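Uncharacterized protein (Streptomyces malaysiense, PDB 6ZYL) catalyses the beta-hydroxylation of thioholgamide as the non-heme monooxygenase ThoJ, and probably uses iron and 2-oxoglutarate. Local coordinates at residues 105-110 with 252-257; 134-139 with 287-292; 140-145 with 236-241; 165-170 with 211-216. One frame throughout, in Å; residues are numbered along the deposited sequence.

Contact 1 (105-110 with 252-257); sequences PDLLVW and LVRGTD
Leu107 faces two residues at once, Val253 and Arg254, in a classic beta bulge where strand 107-110 runs roughly antiparallel to strand 252-254. Leu107 O accepts from two amides, lying 3.1 Å from Val253 N and 3.2 Å from Arg254 N. The two donors arrive from the same face of the carbonyl plane, each tilted out of it by about 30°. In return Leu107 N donates to Arg254 O over 2.9 Å. One residue further on the register has slipped by one, and Leu108 meets Leu252 as a non-hydrogen-bonded pair. The bulge joins neighbouring strands 107-117 and 249-254 of the main sheet, probably part of the double-stranded beta-helix expected of PhyH proteins.

The side chains of Leu107 and Arg254 lie side by side and point the same way, CB to CB 3.9 Å, on the face covered by helix 93-103. A bend at chi2 (-80°) then swings the rest of Arg254 clear of strand 107-110, and its NH2 makes a salt bridge with Asp97 of that helix. Val109 and Val253 cross at about a right angle, with Val109 CG2 3.6 Å from Val253 CG1.

Beyond the strand end, Gly255 sits where a CB would run into Asp106 OD1. The carboxylate of Asp106 is instead tied across by water: one molecule joins its OD1 to Thr256 N, and another lies 2.8 Å from Asp106 OD2 and 3.1 Å from Asp257 OD2. Asp257 OD1 accepts from Gly259 N. Donating to both carboxylates, the second water probably eases the repulsion between two like charges.

Contact 2 (134-139 with 287-292); sequences LGLDGY and QKRINQ
Arg289 reaches out of helix 273-295 and sets its guanidinium against two successive carbonyls, those of Leu134 and Gly135. This is the tight part. NH2 meets Gly135 O in the carbonyl plane, on a lone pair, and the oxygen lies close to the guanidinium plane as well; the modelled 2.5 Å between Arg289 NH2 and Gly135 O is shorter than usual, and its exact value is doubtful. Arg289 NH1 makes only a weak bond to Leu134 O, 3.2 Å long and bent to 132°, the oxygen standing oblique to the group. A twist at chi3 (59°) turns the end of the arginine chain toward this loop. Gly135 has a positive phi, and a CB there would probably crowd Arg289 NH2. The buried Leu136 is an inner apolar neighbour, its CD2 4.2 Å from Arg289 NH1.

The guanidinium thus joins the C-terminal helix to the loop entering strand 136-137, which forms a small two-stranded sheet with strand 242-243. Its charge is met by Asp248 through NH1, NE donates to Ala245 O, and Trp110 packs against the group.

On the loose side, Ile290 comes no nearer than 4.5 Å, from its CD1 to Leu134 CA, and both residues are partly exposed.

Contact 3 (140-145 with 236-241); sequences QQHAAR and YITPRV
Ala144 and Tyr236 form an antiparallel hydrogen-bonded pair, N to O in both directions, next to the non-hydrogen-bonded pair Ala143 and Ile237, and Thr238 N closes the run with a bond of 3.2 Å to His142 O. From there a type I turn, Thr238 to Val241, folds the chain back under His142. Thr238 OG1, placed between its own backbone N and carbonyl carbon (chi1 83°), accepts from Arg240 N at 3.1 Å in an ST turn, and the same oxygen lies 3.3 Å from His142 CB.

Arg240 lays its aliphatic part over one face of the His142 ring: CB stands 3.8 Å from the ring centroid, 19° off the normal, a CH-pi contact, and Arg240 CD follows at 3.6 Å from His142 NE2. Gln141 CB covers the opposite face, which leaves the imidazole sandwiched. Val241 CG2 closes in on His142 CB at 3.6 Å. An alanine in place of His142 would remove the ring and is likely to set the Arg240 side chain free to move, with nothing flat to lie on.

Tyr236 and Ala144 share the sheet face turned to helix 93-103, where the tyrosine packs and its OH reaches Val90 O; Ile237 and Ala143 face the other way. Strand 107-117 flanks 229-237 on one side, while strand 209-212 borders 143-149 on the other.

Contact 4 (165-170 with 211-216); sequences GSHLHG and VHHLAM
His167 and His213 bring their rings together obliquely, centroids 5.1 Å apart and planes at 55°, neither stacked nor edge-to-face. His167 CD2 sits over one face of the His213 ring, offset toward the rim, 3.8 Å from His213 CG, while His167 CB lies equally far from His213 ND1. Segment 211-216 leaves main-sheet strand 209-212 for the turn before strand 217-220 of the four-stranded sheet; 165-170 is in the loop after strand 160-162 of that same sheet.

The other packing is by alkyl groups and sulfur. Ala215 CB presses on the backbone of Gly170, 3.6 Å from its C. Met216 starts off away from the loop 165-170, but bends at chi2 (57°) and chi3 (49°) bring its end back, so that Met216 SD stands 3.2 Å from Ser166 OG. That hydroxyl is already engaged with Ala163 O and Ala217 N.

Polar links across the two segments are slight: His167 CA makes a CA-H...O contact of 3.5 Å with Ala215 O. Stronger bonds work within the turns or through third parties. His213 ND1 accepts from Ala215 N at 3.0 Å inside the type I turn from His213 to Met216, and Gln129 NE2 bridges the segments by donating to Ala215 O and Gly170 O. A leucine in place of His213 would probably leave Ala215 N and the carbonyl of Gln140 without their mates and take away the flat face that meets His167 CD2.

Both buried imidazoles bond through NE2 to a carbonyl outside the two segments, His167 to Arg33 O and His213 to Gln140 O. With ND1 of His213 an acceptor as well, its bonding is consistent with a neutral ring.

Contacts 3 and 4 are the buried pair; contacts 1 and 2 are only partly buried. Contacts 1, 3 and 4 all reach the main sheet: strands 107-117 and 229-237 bring contact 1 beside contact 3, with Leu108 N probably bonding to Ile237 O, and strands 143-149 and 209-212 bring contact 3 beside contact 4. Contact 2 instead fastens the C-terminal helix to a loop, touching contact 1 through Trp110. Their chemistry follows: backbone bonds prevail in contacts 1 and 3, with water at the outer edge of contact 1, a charged group on carbonyls in contact 2, and rings and sulfur among turns in contact 4.

Contact 1 (105-110 with 252-257)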
loop_
_atom_site.group_PDB
_atom_site.type_symbol
_atom_site.label_atom_id
_atom_site.label_comp_id
_atom_site.label_asym_id
_atom_site.label_seq_id
_atom_site.Cartn_x
_atom_site.Cartn_y
_atom_site.Cartn_z
ATOM N N PRO A 105 13.465 -2.660 -13.709
ATOM C CA PRO A 105 12.425 -3.076 -14.660
ATOM C C PRO A 105 11.653 -4.336 -14.299
ATOM O O PRO A 105 10.704 -4.671 -15.025
ATOM C CB PRO A 105 13.233 -3.293 -15.953
ATOM C CG PRO A 105 14.565 -3.796 -15.458
ATOM C CD PRO A 105 14.818 -3.064 -14.145
ATOM N N ASP A 106 12.010 -5.034 -13.224
ATOM C CA ASP A 106 11.324 -6.253 -12.806
ATOM C C ASP A 106 10.499 -5.936 -11.567
ATOM O O ASP A 106 11.054 -5.663 -10.496
ATOM C CB ASP A 106 12.321 -7.374 -12.531
ATOM C CG ASP A 106 13.207 -7.670 -13.725
ATOM O OD1 ASP A 106 12.686 -7.704 -14.859
ATOM O OD2 ASP A 106 14.423 -7.866 -13.530
ATOM N N LEU A 107 9.175 -5.993 -11.707
ATOM C CA LEU A 107 8.283 -5.544 -10.650
ATOM C C LEU A 107 7.144 -6.526 -10.432
ATOM O O LEU A 107 6.642 -7.136 -11.380
ATOM C CB LEU A 107 7.695 -4.166 -10.980
ATOM C CG LEU A 107 8.674 -3.024 -11.244
ATOM C CD1 LEU A 107 7.930 -1.791 -11.747
ATOM C CD2 LEU A 107 9.466 -2.699 -9.990
ATOM N N LEU A 108 6.735 -6.657 -9.171
ATOM C CA LEU A 108 5.566 -7.430 -8.792
ATOM C C LEU A 108 4.757 -6.628 -7.784
ATOM O O LEU A 108 5.307 -5.831 -7.021
ATOM C CB LEU A 108 5.952 -8.781 -8.182
ATOM C CG LEU A 108 6.798 -9.720 -9.039
ATOM C CD1 LEU A 108 8.250 -9.646 -8.605
ATOM C CD2 LEU A 108 6.271 -11.140 -8.936
ATOM N N VAL A 109 3.446 -6.842 -7.792
ATOM C CA VAL A 109 2.559 -6.288 -6.776
ATOM C C VAL A 109 2.436 -7.312 -5.654
ATOM O O VAL A 109 1.954 -8.429 -5.871
ATOM C CB VAL A 109 1.183 -5.939 -7.360
ATOM C CG1 VAL A 109 0.233 -5.515 -6.244
ATOM C CG2 VAL A 109 1.310 -4.843 -8.408
ATOM N N TRP A 110 2.873 -6.934 -4.455
ATOM C CA TRP A 110 2.871 -7.841 -3.316
ATOM C C TRP A 110 1.612 -7.725 -2.470
ATOM O O TRP A 110 1.168 -8.726 -1.899
ATOM C CB TRP A 110 4.107 -7.579 -2.449
ATOM C CG TRP A 110 4.269 -8.528 -1.305
ATOM C CD1 TRP A 110 4.761 -9.800 -1.356
ATOM C CD2 TRP A 110 3.947 -8.276 0.064
ATOM N NE1 TRP A 110 4.763 -10.356 -0.100
ATOM C CE2 TRP A 110 4.266 -9.440 0.791
ATOM C CE3 TRP A 110 3.415 -7.178 0.749
ATOM C CZ2 TRP A 110 4.069 -9.540 2.166
ATOM C CZ3 TRP A 110 3.221 -7.278 2.113
ATOM C CH2 TRP A 110 3.547 -8.451 2.808
ATOM N N LEU A 252 2.939 -10.537 -11.051
ATOM C CA LEU A 252 3.934 -9.994 -11.965
ATOM C C LEU A 252 3.317 -8.886 -12.808
ATOM O O LEU A 252 2.276 -9.080 -13.442
ATOM C CB LEU A 252 4.470 -11.107 -12.861
ATOM C CG LEU A 252 5.501 -10.758 -13.930
ATOM C CD1 LEU A 252 6.808 -10.346 -13.293
ATOM C CD2 LEU A 252 5.695 -11.957 -14.855
ATOM N N VAL A 253 3.959 -7.719 -12.807
ATOM C CA VAL A 253 3.475 -6.586 -13.586
ATOM C C VAL A 253 4.519 -6.030 -14.545
ATOM O O VAL A 253 4.137 -5.406 -15.550
ATOM C CB VAL A 253 2.948 -5.464 -12.667
ATOM C CG1 VAL A 253 1.757 -5.962 -11.850
ATOM C CG2 VAL A 253 4.046 -4.946 -11.748
ATOM N N ARG A 254 5.810 -6.218 -14.288
ATOM C CA ARG A 254 6.862 -5.856 -15.230
ATOM C C ARG A 254 7.937 -6.931 -15.196
ATOM O O ARG A 254 8.326 -7.395 -14.121
ATOM C CB ARG A 254 7.481 -4.492 -14.902
ATOM C CG ARG A 254 6.594 -3.303 -15.240
ATOM C CD ARG A 254 6.648 -2.960 -16.724
ATOM N NE ARG A 254 5.844 -1.783 -17.040
ATOM C CZ ARG A 254 6.291 -0.532 -16.987
ATOM N NH1 ARG A 254 7.544 -0.284 -16.634
ATOM N NH2 ARG A 254 5.484 0.473 -17.292
ATOM N N GLY A 255 8.416 -7.321 -16.371
ATOM C CA GLY A 255 9.408 -8.371 -16.466
ATOM C C GLY A 255 8.783 -9.747 -16.568
ATOM O O GLY A 255 7.573 -9.914 -16.760
ATOM N N THR A 256 9.643 -10.757 -16.432
ATOM C CA THR A 256 9.228 -12.151 -16.514
ATOM C C THR A 256 9.626 -12.967 -15.292
ATOM O O THR A 256 9.349 -14.171 -15.255
ATOM C CB THR A 256 9.826 -12.815 -17.764
ATOM O OG1 THR A 256 11.252 -12.896 -17.629
ATOM C CG2 THR A 256 9.484 -12.026 -19.015
ATOM N N ASP A 257 10.257 -12.352 -14.298
ATOM C CA ASP A 257 10.829 -13.049 -13.152
ATOM C C ASP A 257 9.942 -12.825 -11.934
ATOM O O ASP A 257 9.677 -11.678 -11.556
ATOM C CB ASP A 257 12.252 -12.544 -12.895
ATOM C CG ASP A 257 12.944 -13.269 -11.760
ATOM O OD1 ASP A 257 12.375 -14.246 -11.230
ATOM O OD2 ASP A 257 14.067 -12.855 -11.400
HETATM O O HOH W 1 12.536 -10.045 -16.321
HETATM O O HOH W 2 15.186 -10.473 -13.036
#

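Contact 2 (134-139 with 287-292)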
loop_
_atom_site.group_PDB
_atom_site.type_symbol
_atom_site.label_atom_id
_atom_site.label_comp_id
_atom_site.label_asym_id
_atom_site.label_seq_id
_atom_site.Cartn_x
_atom_site.Cartn_y
_atom_site.Cartn_z
ATOM N N LEU A 134 5.553 -7.445 7.759
ATOM C CA LEU A 134 5.418 -7.979 6.410
ATOM C C LEU A 134 6.270 -9.220 6.180
ATOM O O LEU A 134 6.001 -9.975 5.238
ATOM C CB LEU A 134 5.786 -6.910 5.383
ATOM C CG LEU A 134 5.050 -5.581 5.542
ATOM C CD1 LEU A 134 5.392 -4.652 4.384
ATOM C CD2 LEU A 134 3.547 -5.791 5.633
ATOM N N GLY A 135 7.283 -9.451 7.009
ATOM C CA GLY A 135 8.129 -10.617 6.852
ATOM C C GLY A 135 8.844 -10.662 5.518
ATOM O O GLY A 135 8.850 -11.694 4.839
ATOM N N LEU A 136 9.451 -9.545 5.131
ATOM C CA LEU A 136 10.147 -9.425 3.860
ATOM C C LEU A 136 11.627 -9.170 4.105
ATOM O O LEU A 136 12.001 -8.492 5.067
ATOM C CB LEU A 136 9.549 -8.295 3.015
ATOM C CG LEU A 136 8.115 -8.522 2.529
ATOM C CD1 LEU A 136 7.602 -7.301 1.781
ATOM C CD2 LEU A 136 8.026 -9.766 1.656
ATOM N N ASP A 137 12.461 -9.727 3.230
ATOM C CA ASP A 137 13.910 -9.572 3.280
ATOM C C ASP A 137 14.352 -9.018 1.935
ATOM O O ASP A 137 14.188 -9.680 0.905
ATOM C CB ASP A 137 14.588 -10.910 3.578
ATOM C CG ASP A 137 16.103 -10.804 3.657
ATOM O OD1 ASP A 137 16.643 -9.676 3.704
ATOM O OD2 ASP A 137 16.757 -11.867 3.682
ATOM N N GLY A 138 14.880 -7.795 1.940
ATOM C CA GLY A 138 15.273 -7.120 0.720
ATOM C C GLY A 138 14.444 -5.907 0.371
ATOM O O GLY A 138 14.683 -5.298 -0.679
ATOM N N TYR A 139 13.466 -5.542 1.202
ATOM C CA TYR A 139 12.752 -4.287 1.008
ATOM C C TYR A 139 13.681 -3.090 1.131
ATOM O O TYR A 139 13.343 -1.998 0.661
ATOM C CB TYR A 139 11.626 -4.167 2.034
ATOM C CG TYR A 139 12.132 -4.109 3.461
ATOM C CD1 TYR A 139 12.514 -2.904 4.035
ATOM C CD2 TYR A 139 12.241 -5.262 4.226
ATOM C CE1 TYR A 139 12.986 -2.848 5.332
ATOM C CE2 TYR A 139 12.709 -5.216 5.526
ATOM C CZ TYR A 139 13.081 -4.006 6.073
ATOM O OH TYR A 139 13.548 -3.950 7.365
ATOM N N GLN A 287 -2.134 -14.397 4.976
ATOM C CA GLN A 287 -2.456 -14.270 6.393
ATOM C C GLN A 287 -1.740 -15.323 7.228
ATOM O O GLN A 287 -1.415 -15.068 8.393
ATOM C CB GLN A 287 -3.969 -14.349 6.593
ATOM C CG GLN A 287 -4.728 -13.178 5.968
ATOM C CD GLN A 287 -4.118 -11.821 6.302
ATOM O OE1 GLN A 287 -3.566 -11.142 5.434
ATOM N NE2 GLN A 287 -4.207 -11.425 7.565
ATOM N N LYS A 288 -1.475 -16.501 6.660
ATOM C CA LYS A 288 -0.612 -17.457 7.344
ATOM C C LYS A 288 0.755 -16.844 7.616
ATOM O O LYS A 288 1.301 -16.981 8.716
ATOM C CB LYS A 288 -0.465 -18.732 6.516
ATOM C CG LYS A 288 -1.638 -19.695 6.610
ATOM C CD LYS A 288 -1.467 -20.847 5.625
ATOM C CE LYS A 288 -2.617 -21.835 5.707
ATOM N NZ LYS A 288 -2.556 -22.849 4.615
ATOM N N ARG A 289 1.318 -16.156 6.617
ATOM C CA ARG A 289 2.593 -15.471 6.800
ATOM C C ARG A 289 2.485 -14.399 7.878
ATOM O O ARG A 289 3.301 -14.348 8.806
ATOM C CB ARG A 289 3.045 -14.845 5.479
ATOM C CG ARG A 289 3.367 -15.824 4.361
ATOM C CD ARG A 289 4.491 -15.273 3.465
ATOM N NE ARG A 289 5.695 -15.027 4.251
ATOM C CZ ARG A 289 6.315 -13.855 4.340
ATOM N NH1 ARG A 289 5.871 -12.803 3.665
ATOM N NH2 ARG A 289 7.391 -13.742 5.105
ATOM N N ILE A 290 1.483 -13.524 7.765
ATOM C CA ILE A 290 1.315 -12.446 8.736
ATOM C C ILE A 290 1.164 -13.019 10.139
ATOM O O ILE A 290 1.826 -12.577 11.085
ATOM C CB ILE A 290 0.109 -11.566 8.363
ATOM C CG1 ILE A 290 0.270 -10.976 6.959
ATOM C CG2 ILE A 290 -0.083 -10.464 9.401
ATOM C CD1 ILE A 290 1.531 -10.163 6.760
ATOM N N ASN A 291 0.272 -14.004 10.295
ATOM C CA ASN A 291 0.098 -14.651 11.592
ATOM C C ASN A 291 1.436 -15.119 12.147
ATOM O O ASN A 291 1.681 -15.041 13.357
ATOM C CB ASN A 291 -0.859 -15.840 11.465
ATOM C CG ASN A 291 -2.297 -15.416 11.261
ATOM O OD1 ASN A 291 -2.663 -14.270 11.517
ATOM N ND2 ASN A 291 -3.127 -16.347 10.798
ATOM N N GLN A 292 2.324 -15.582 11.266
ATOM C CA GLN A 292 3.590 -16.161 11.702
ATOM C C GLN A 292 4.555 -15.079 12.169
ATOM O O GLN A 292 5.188 -15.210 13.224
ATOM C CB GLN A 292 4.199 -16.979 10.559
ATOM C CG GLN A 292 5.167 -18.059 10.993
ATOM C CD GLN A 292 4.469 -19.285 11.538
ATOM O OE1 GLN A 292 4.709 -19.695 12.675
ATOM N NE2 GLN A 292 3.608 -19.888 10.726
#

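Contact 3 (140-145 with 236-241)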
loop_
_atom_site.group_PDB
_atom_site.type_symbol
_atom_site.label_atom_id
_atom_site.label_comp_id
_atom_site.label_asym_id
_atom_site.label_seq_id
_atom_site.Cartn_x
_atom_site.Cartn_y
_atom_site.Cartn_z
ATOM N N GLN A 140 14.839 -3.270 1.771
ATOM C CA GLN A 140 15.750 -2.156 1.998
ATOM C C GLN A 140 16.135 -1.484 0.687
ATOM O O GLN A 140 16.211 -0.252 0.612
ATOM C CB GLN A 140 16.986 -2.654 2.744
ATOM C CG GLN A 140 16.694 -3.134 4.164
ATOM C CD GLN A 140 16.245 -4.589 4.230
ATOM O OE1 GLN A 140 15.825 -5.171 3.231
ATOM N NE2 GLN A 140 16.327 -5.176 5.417
ATOM N N GLN A 141 16.361 -2.274 -0.363
ATOM C CA GLN A 141 16.728 -1.735 -1.660
ATOM C C GLN A 141 15.708 -2.004 -2.756
ATOM O O GLN A 141 15.785 -1.364 -3.811
ATOM C CB GLN A 141 18.081 -2.310 -2.116
ATOM C CG GLN A 141 19.272 -1.869 -1.286
ATOM C CD GLN A 141 19.478 -0.368 -1.313
ATOM O OE1 GLN A 141 19.331 0.271 -2.356
ATOM N NE2 GLN A 141 19.816 0.202 -0.164
ATOM N N HIS A 142 14.755 -2.916 -2.547
ATOM C CA HIS A 142 13.993 -3.476 -3.657
ATOM C C HIS A 142 12.489 -3.471 -3.403
ATOM O O HIS A 142 11.767 -4.328 -3.921
ATOM C CB HIS A 142 14.467 -4.898 -3.956
ATOM C CG HIS A 142 15.944 -5.008 -4.173
ATOM N ND1 HIS A 142 16.585 -4.394 -5.227
ATOM C CD2 HIS A 142 16.907 -5.648 -3.469
ATOM C CE1 HIS A 142 17.878 -4.657 -5.167
ATOM N NE2 HIS A 142 18.100 -5.417 -4.110
ATOM N N ALA A 143 11.993 -2.505 -2.635
ATOM C CA ALA A 143 10.560 -2.405 -2.412
ATOM C C ALA A 143 10.174 -0.950 -2.194
ATOM O O ALA A 143 10.992 -0.120 -1.794
ATOM C CB ALA A 143 10.112 -3.255 -1.218
ATOM N N ALA A 144 8.902 -0.660 -2.454
ATOM C CA ALA A 144 8.342 0.666 -2.244
ATOM C C ALA A 144 6.829 0.535 -2.171
ATOM O O ALA A 144 6.240 -0.301 -2.862
ATOM C CB ALA A 144 8.743 1.631 -3.366
ATOM N N ARG A 145 6.210 1.350 -1.324
ATOM C CA ARG A 145 4.760 1.412 -1.217
ATOM C C ARG A 145 4.269 2.670 -1.924
ATOM O O ARG A 145 4.712 3.779 -1.604
ATOM C CB ARG A 145 4.309 1.409 0.243
ATOM C CG ARG A 145 2.809 1.598 0.409
ATOM C CD ARG A 145 2.349 1.265 1.820
ATOM N NE ARG A 145 2.388 -0.171 2.083
ATOM C CZ ARG A 145 1.884 -0.745 3.169
ATOM N NH1 ARG A 145 1.299 -0.005 4.099
ATOM N NH2 ARG A 145 1.964 -2.059 3.325
ATOM N N TYR A 236 5.009 -2.574 -4.097
ATOM C CA TYR A 236 5.760 -3.069 -5.239
ATOM C C TYR A 236 7.089 -3.638 -4.759
ATOM O O TYR A 236 7.744 -3.061 -3.886
ATOM C CB TYR A 236 6.002 -1.958 -6.263
ATOM C CG TYR A 236 4.754 -1.542 -7.013
ATOM C CD1 TYR A 236 4.348 -2.219 -8.155
ATOM C CD2 TYR A 236 3.981 -0.476 -6.573
ATOM C CE1 TYR A 236 3.204 -1.842 -8.843
ATOM C CE2 TYR A 236 2.836 -0.092 -7.252
ATOM C CZ TYR A 236 2.454 -0.778 -8.386
ATOM O OH TYR A 236 1.317 -0.399 -9.063
ATOM N N ILE A 237 7.472 -4.779 -5.329
ATOM C CA ILE A 237 8.733 -5.435 -5.011
ATOM C C ILE A 237 9.377 -5.886 -6.314
ATOM O O ILE A 237 8.728 -5.968 -7.358
ATOM C CB ILE A 237 8.552 -6.650 -4.069
ATOM C CG1 ILE A 237 7.698 -7.726 -4.747
ATOM C CG2 ILE A 237 7.926 -6.227 -2.753
ATOM C CD1 ILE A 237 7.607 -9.032 -3.968
ATOM N N THR A 238 10.664 -6.182 -6.240
ATOM C CA THR A 238 11.382 -6.868 -7.300
ATOM C C THR A 238 11.604 -8.321 -6.913
ATOM O O THR A 238 11.399 -8.714 -5.760
ATOM C CB THR A 238 12.728 -6.188 -7.563
ATOM O OG1 THR A 238 13.690 -6.657 -6.611
ATOM C CG2 THR A 238 12.601 -4.677 -7.473
ATOM N N PRO A 239 12.038 -9.160 -7.859
ATOM C CA PRO A 239 12.325 -10.566 -7.519
ATOM C C PRO A 239 13.491 -10.741 -6.556
ATOM O O PRO A 239 13.757 -11.875 -6.139
ATOM C CB PRO A 239 12.631 -11.212 -8.881
ATOM C CG PRO A 239 12.072 -10.256 -9.914
ATOM C CD PRO A 239 12.196 -8.885 -9.299
ATOM N N ARG A 240 14.199 -9.669 -6.199
ATOM C CA ARG A 240 15.248 -9.757 -5.192
ATOM C C ARG A 240 14.701 -9.688 -3.773
ATOM O O ARG A 240 15.452 -9.931 -2.823
ATOM C CB ARG A 240 16.281 -8.646 -5.405
ATOM C CG ARG A 240 17.099 -8.807 -6.679
ATOM C CD ARG A 240 18.339 -7.914 -6.678
ATOM N NE ARG A 240 19.221 -8.187 -5.545
ATOM C CZ ARG A 240 20.353 -8.879 -5.620
ATOM N NH1 ARG A 240 20.760 -9.375 -6.781
ATOM N NH2 ARG A 240 21.082 -9.072 -4.530
ATOM N N VAL A 241 13.424 -9.353 -3.605
ATOM C CA VAL A 241 12.771 -9.456 -2.307
ATOM C C VAL A 241 12.360 -10.905 -2.091
ATOM O O VAL A 241 11.878 -11.572 -3.014
ATOM C CB VAL A 241 11.558 -8.513 -2.229
ATOM C CG1 VAL A 241 10.871 -8.643 -0.875
ATOM C CG2 VAL A 241 11.984 -7.072 -2.483
#

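Contact 4 (165-170 with 211-216)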
loop_
_atom_site.group_PDB
_atom_site.type_symbol
_atom_site.label_atom_id
_atom_site.label_comp_id
_atom_site.label_asym_id
_atom_site.label_seq_id
_atom_site.Cartn_x
_atom_site.Cartn_y
_atom_site.Cartn_z
ATOM N N GLY A 165 14.324 10.622 6.174
ATOM C CA GLY A 165 15.527 9.886 6.496
ATOM C C GLY A 165 15.371 8.778 7.511
ATOM O O GLY A 165 16.361 8.105 7.820
ATOM N N SER A 166 14.166 8.548 8.028
ATOM C CA SER A 166 13.952 7.546 9.067
ATOM C C SER A 166 14.095 6.116 8.566
ATOM O O SER A 166 13.935 5.186 9.365
ATOM C CB SER A 166 12.562 7.732 9.677
ATOM O OG SER A 166 11.556 7.637 8.679
ATOM N N HIS A 167 14.404 5.916 7.287
ATOM C CA HIS A 167 14.410 4.595 6.677
ATOM C C HIS A 167 15.796 3.977 6.563
ATOM O O HIS A 167 15.904 2.809 6.175
ATOM C CB HIS A 167 13.809 4.674 5.270
ATOM C CG HIS A 167 14.657 5.448 4.305
ATOM N ND1 HIS A 167 14.993 6.770 4.508
ATOM C CD2 HIS A 167 15.246 5.085 3.141
ATOM C CE1 HIS A 167 15.751 7.188 3.510
ATOM N NE2 HIS A 167 15.917 6.186 2.665
ATOM N N LEU A 168 16.853 4.722 6.884
ATOM C CA LEU A 168 18.190 4.332 6.456
ATOM C C LEU A 168 18.739 3.131 7.214
ATOM O O LEU A 168 19.711 2.524 6.753
ATOM C CB LEU A 168 19.135 5.525 6.598
ATOM C CG LEU A 168 18.782 6.683 5.660
ATOM C CD1 LEU A 168 19.382 7.999 6.121
ATOM C CD2 LEU A 168 19.227 6.358 4.234
ATOM N N HIS A 169 18.142 2.762 8.347
ATOM C CA HIS A 169 18.574 1.592 9.102
ATOM C C HIS A 169 17.553 0.459 9.046
ATOM O O HIS A 169 17.548 -0.412 9.923
ATOM C CB HIS A 169 18.861 1.975 10.554
ATOM C CG HIS A 169 19.962 2.977 10.708
ATOM N ND1 HIS A 169 21.164 2.871 10.042
ATOM C CD2 HIS A 169 20.042 4.106 11.451
ATOM C CE1 HIS A 169 21.937 3.892 10.368
ATOM N NE2 HIS A 169 21.281 4.655 11.222
ATOM N N GLY A 170 16.690 0.452 8.034
ATOM C CA GLY A 170 15.698 -0.597 7.923
ATOM C C GLY A 170 14.691 -0.546 9.062
ATOM O O GLY A 170 14.554 0.452 9.773
ATOM N N VAL A 211 5.227 7.820 -2.801
ATOM C CA VAL A 211 5.990 6.577 -2.773
ATOM C C VAL A 211 6.949 6.670 -1.598
ATOM O O VAL A 211 7.742 7.614 -1.517
ATOM C CB VAL A 211 6.756 6.343 -4.084
ATOM C CG1 VAL A 211 7.297 4.918 -4.130
ATOM C CG2 VAL A 211 5.868 6.632 -5.283
ATOM N N HIS A 212 6.878 5.705 -0.685
ATOM C CA HIS A 212 7.764 5.714 0.467
ATOM C C HIS A 212 8.358 4.333 0.712
ATOM O O HIS A 212 7.804 3.307 0.308
ATOM C CB HIS A 212 7.042 6.240 1.737
ATOM C CG HIS A 212 5.927 5.369 2.233
ATOM N ND1 HIS A 212 4.602 5.737 2.145
ATOM C CD2 HIS A 212 5.944 4.175 2.872
ATOM C CE1 HIS A 212 3.848 4.795 2.684
ATOM N NE2 HIS A 212 4.639 3.835 3.130
ATOM N N HIS A 213 9.532 4.353 1.341
ATOM C CA HIS A 213 10.236 3.151 1.762
ATOM C C HIS A 213 9.441 2.434 2.844
ATOM O O HIS A 213 8.795 3.066 3.683
ATOM C CB HIS A 213 11.620 3.556 2.280
ATOM C CG HIS A 213 12.622 2.446 2.319
ATOM N ND1 HIS A 213 12.740 1.594 3.393
ATOM C CD2 HIS A 213 13.586 2.080 1.441
ATOM C CE1 HIS A 213 13.713 0.730 3.165
ATOM N NE2 HIS A 213 14.243 1.005 1.987
ATOM N N LEU A 214 9.479 1.100 2.818
ATOM C CA LEU A 214 8.746 0.334 3.819
ATOM C C LEU A 214 9.317 0.505 5.222
ATOM O O LEU A 214 8.658 0.110 6.191
ATOM C CB LEU A 214 8.729 -1.147 3.444
ATOM C CG LEU A 214 7.922 -1.504 2.192
ATOM C CD1 LEU A 214 7.978 -3.007 1.932
ATOM C CD2 LEU A 214 6.479 -1.037 2.304
ATOM N N ALA A 215 10.515 1.074 5.353
ATOM C CA ALA A 215 11.087 1.425 6.646
ATOM C C ALA A 215 10.887 2.898 6.984
ATOM O O ALA A 215 11.418 3.375 7.993
ATOM C CB ALA A 215 12.578 1.079 6.678
ATOM N N MET A 216 10.148 3.632 6.155
ATOM C CA MET A 216 9.819 5.016 6.461
ATOM C C MET A 216 8.898 5.057 7.674
ATOM O O MET A 216 7.836 4.426 7.678
ATOM C CB MET A 216 9.155 5.683 5.257
ATOM C CG MET A 216 8.490 7.019 5.558
ATOM S SD MET A 216 9.601 8.249 6.266
ATOM C CE MET A 216 10.989 8.148 5.137
#